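Local coordinates for protein UL37 (Suid herpesvirus 1, PDB 4K70) that is an inner tegument protein that probably helps control intracellular trafficking of the virus, and whose N-terminal half binds metal ions, at residues A[38-46]-A[90-98]. Numbering follows the deposited sequence.
Sequences TPAGVRGLW and PLLELLGVV. With NA (sodium ion), chain Q.
R43 and L94 mark the nearest backbone approach, CA to CA 5.3 Å, between the first two turns of helix 39-60 and most of helix 89-98; over segments 39-46 and 90-98 the axes run nearly parallel (14°), 9.3 Å apart at closest approach. L94 fills the groove between them: its CG lies anti to the backbone N (chi1 164°), which brings CD1 to 3.5 Å from V42 CG1 and up against the backbone of R43, while CD2 faces P39. The P39 ring in turn rests its CG against L91 CD2. Further along, at the end of helix 89-98, the indole of W46 crosses V98 at about a right angle. V98 CA makes a CH-pi contact over the five-membered ring, 3.9 Å from its centroid, and V98 CG1 touches W46 CZ2 at 3.8 Å. W46 NE1 and V98 O both bond to T103 OG1, which ties the two helices together through a third residue. V97 packs its CG2 on R43 CG at 3.7 Å. Beyond this, R43 bends at chi3, and E93 OE1 sits over one face of its guanidinium, near the rim, 3.6 Å from R43 NH1, the two planes 21° apart. Water 1 accepts from R43 NE and donates to P90 O, bridging the helices. Both carboxylate oxygens of E93 bind a sodium ion, which also holds water 2. Helix 63-78 packs against W46, L94 and V98, and helix 4-12 against V42, within a helical bundle. The contact thus grades from an apolar seam to a polar margin, where E93 meets the arginine by stacking while its oxygens serve the metal, whose charge probably tempers their pull on R43.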
loop_
_atom_site.group_PDB
_atom_site.type_symbol
_atom_site.label_atom_id
_atom_site.label_comp_id
_atom_site.label_asym_id
_atom_site.label_seq_id
_atom_site.Cartn_x
_atom_site.Cartn_y
_atom_site.Cartn_z
ATOM N N THR A 38 -5.148 -14.059 -18.451
ATOM C CA THR A 38 -6.230 -13.675 -17.565
ATOM C C THR A 38 -6.974 -14.923 -17.112
ATOM O O THR A 38 -6.858 -15.982 -17.728
ATOM C CB THR A 38 -7.203 -12.674 -18.237
ATOM O OG1 THR A 38 -7.932 -13.325 -19.285
ATOM C CG2 THR A 38 -6.449 -11.457 -18.803
ATOM N N PRO A 39 -7.721 -14.811 -16.013
ATOM C CA PRO A 39 -8.459 -15.953 -15.471
ATOM C C PRO A 39 -9.394 -16.599 -16.502
ATOM O O PRO A 39 -9.413 -17.830 -16.623
ATOM C CB PRO A 39 -9.241 -15.339 -14.304
ATOM C CG PRO A 39 -8.367 -14.192 -13.844
ATOM C CD PRO A 39 -7.716 -13.656 -15.101
ATOM N N ALA A 40 -10.151 -15.784 -17.232
ATOM C CA ALA A 40 -11.029 -16.283 -18.283
ATOM C C ALA A 40 -10.224 -16.935 -19.396
ATOM O O ALA A 40 -10.638 -17.945 -19.962
ATOM C CB ALA A 40 -11.921 -15.128 -18.853
ATOM N N GLY A 41 -9.077 -16.354 -19.712
ATOM C CA GLY A 41 -8.215 -16.900 -20.751
ATOM C C GLY A 41 -7.653 -18.263 -20.383
ATOM O O GLY A 41 -7.721 -19.216 -21.163
ATOM N N VAL A 42 -7.098 -18.365 -19.184
ATOM C CA VAL A 42 -6.594 -19.650 -18.712
ATOM C C VAL A 42 -7.712 -20.661 -18.609
ATOM O O VAL A 42 -7.552 -21.806 -19.003
ATOM C CB VAL A 42 -5.893 -19.526 -17.352
ATOM C CG1 VAL A 42 -5.572 -20.925 -16.788
ATOM C CG2 VAL A 42 -4.645 -18.675 -17.493
ATOM N N ARG A 43 -8.838 -20.229 -18.058
ATOM C CA ARG A 43 -10.017 -21.068 -17.906
ATOM C C ARG A 43 -10.477 -21.662 -19.243
ATOM O O ARG A 43 -10.850 -22.827 -19.318
ATOM C CB ARG A 43 -11.135 -20.242 -17.275
ATOM C CG ARG A 43 -12.272 -21.032 -16.723
ATOM C CD ARG A 43 -12.945 -20.256 -15.603
ATOM N NE ARG A 43 -13.297 -18.898 -16.015
ATOM C CZ ARG A 43 -14.358 -18.594 -16.759
ATOM N NH1 ARG A 43 -15.173 -19.553 -17.179
ATOM N NH2 ARG A 43 -14.601 -17.336 -17.083
ATOM N N GLY A 44 -10.427 -20.866 -20.305
ATOM C CA GLY A 44 -10.796 -21.357 -21.622
ATOM C C GLY A 44 -9.815 -22.359 -22.210
ATOM O O GLY A 44 -10.201 -23.209 -23.005
ATOM N N LEU A 45 -8.550 -22.276 -21.808
ATOM C CA LEU A 45 -7.504 -23.106 -22.400
ATOM C C LEU A 45 -7.016 -24.253 -21.518
ATOM O O LEU A 45 -6.195 -25.054 -21.958
ATOM C CB LEU A 45 -6.292 -22.256 -22.756
ATOM C CG LEU A 45 -6.456 -21.237 -23.873
ATOM C CD1 LEU A 45 -5.189 -20.401 -23.980
ATOM C CD2 LEU A 45 -6.770 -21.937 -25.178
ATOM N N TRP A 46 -7.495 -24.330 -20.282
ATOM C CA TRP A 46 -6.873 -25.226 -19.312
ATOM C C TRP A 46 -6.902 -26.705 -19.713
ATOM O O TRP A 46 -5.864 -27.374 -19.721
ATOM C CB TRP A 46 -7.489 -25.083 -17.919
ATOM C CG TRP A 46 -6.973 -26.167 -17.022
ATOM C CD1 TRP A 46 -7.596 -27.330 -16.703
ATOM C CD2 TRP A 46 -5.692 -26.209 -16.392
ATOM N NE1 TRP A 46 -6.796 -28.092 -15.893
ATOM C CE2 TRP A 46 -5.615 -27.425 -15.683
ATOM C CE3 TRP A 46 -4.600 -25.330 -16.344
ATOM C CZ2 TRP A 46 -4.493 -27.786 -14.929
ATOM C CZ3 TRP A 46 -3.488 -25.686 -15.601
ATOM C CH2 TRP A 46 -3.443 -26.907 -14.901
ATOM N N PRO A 90 -13.799 -14.812 -9.815
ATOM C CA PRO A 90 -13.189 -15.273 -11.067
ATOM C C PRO A 90 -11.970 -16.174 -10.847
ATOM O O PRO A 90 -11.711 -17.049 -11.681
ATOM C CB PRO A 90 -12.753 -13.971 -11.741
ATOM C CG PRO A 90 -13.619 -12.910 -11.132
ATOM C CD PRO A 90 -13.794 -13.344 -9.711
ATOM N N LEU A 91 -11.220 -15.942 -9.768
ATOM C CA LEU A 91 -10.091 -16.800 -9.441
ATOM C C LEU A 91 -10.568 -18.149 -8.978
ATOM O O LEU A 91 -10.035 -19.177 -9.386
ATOM C CB LEU A 91 -9.219 -16.194 -8.336
ATOM C CG LEU A 91 -8.378 -15.008 -8.764
ATOM C CD1 LEU A 91 -7.370 -14.670 -7.657
ATOM C CD2 LEU A 91 -7.678 -15.326 -10.085
ATOM N N LEU A 92 -11.546 -18.141 -8.081
ATOM C CA LEU A 92 -12.110 -19.381 -7.587
ATOM C C LEU A 92 -12.710 -20.174 -8.743
ATOM O O LEU A 92 -12.675 -21.403 -8.751
ATOM C CB LEU A 92 -13.181 -19.101 -6.537
ATOM C CG LEU A 92 -12.711 -18.293 -5.326
ATOM C CD1 LEU A 92 -13.776 -18.275 -4.241
ATOM C CD2 LEU A 92 -11.402 -18.837 -4.793
ATOM N N GLU A 93 -13.269 -19.466 -9.718
ATOM C CA GLU A 93 -13.913 -20.138 -10.846
ATOM C C GLU A 93 -12.870 -20.839 -11.714
ATOM O O GLU A 93 -13.102 -21.933 -12.217
ATOM C CB GLU A 93 -14.749 -19.148 -11.667
ATOM C CG GLU A 93 -15.771 -19.818 -12.563
ATOM C CD GLU A 93 -16.571 -18.817 -13.383
ATOM O OE1 GLU A 93 -17.279 -19.255 -14.318
ATOM O OE2 GLU A 93 -16.486 -17.599 -13.098
ATOM N N LEU A 94 -11.712 -20.208 -11.870
ATOM C CA LEU A 94 -10.608 -20.803 -12.599
ATOM C C LEU A 94 -10.042 -22.002 -11.826
ATOM O O LEU A 94 -9.747 -23.050 -12.412
ATOM C CB LEU A 94 -9.517 -19.761 -12.831
ATOM C CG LEU A 94 -8.159 -20.316 -13.238
ATOM C CD1 LEU A 94 -8.273 -21.039 -14.558
ATOM C CD2 LEU A 94 -7.142 -19.191 -13.312
ATOM N N LEU A 95 -9.893 -21.853 -10.510
ATOM C CA LEU A 95 -9.432 -22.973 -9.676
ATOM C C LEU A 95 -10.359 -24.182 -9.774
ATOM O O LEU A 95 -9.892 -25.320 -9.798
ATOM C CB LEU A 95 -9.311 -22.558 -8.214
ATOM C CG LEU A 95 -8.229 -21.529 -7.914
ATOM C CD1 LEU A 95 -8.208 -21.263 -6.421
ATOM C CD2 LEU A 95 -6.891 -22.015 -8.423
ATOM N N GLY A 96 -11.664 -23.932 -9.811
ATOM C CA GLY A 96 -12.637 -25.001 -10.012
ATOM C C GLY A 96 -12.407 -25.818 -11.280
ATOM O O GLY A 96 -12.532 -27.044 -11.276
ATOM N N VAL A 97 -12.084 -25.135 -12.372
ATOM C CA VAL A 97 -11.709 -25.794 -13.622
ATOM C C VAL A 97 -10.385 -26.564 -13.507
ATOM O O VAL A 97 -10.293 -27.723 -13.905
ATOM C CB VAL A 97 -11.645 -24.768 -14.778
ATOM C CG1 VAL A 97 -10.939 -25.345 -15.997
ATOM C CG2 VAL A 97 -13.051 -24.321 -15.135
ATOM N N VAL A 98 -9.359 -25.916 -12.965
ATOM C CA VAL A 98 -8.045 -26.535 -12.813
ATOM C C VAL A 98 -8.141 -27.837 -12.013
ATOM O O VAL A 98 -7.461 -28.828 -12.306
ATOM C CB VAL A 98 -7.059 -25.553 -12.125
ATOM C CG1 VAL A 98 -5.787 -26.267 -11.687
ATOM C CG2 VAL A 98 -6.748 -24.381 -13.054
HETATM NA NA NA Q . -18.511 -17.196 -14.921
HETATM O O HOH W 1 -12.340 -16.757 -14.413
HETATM O O HOH W 2 -17.203 -15.413 -15.828
#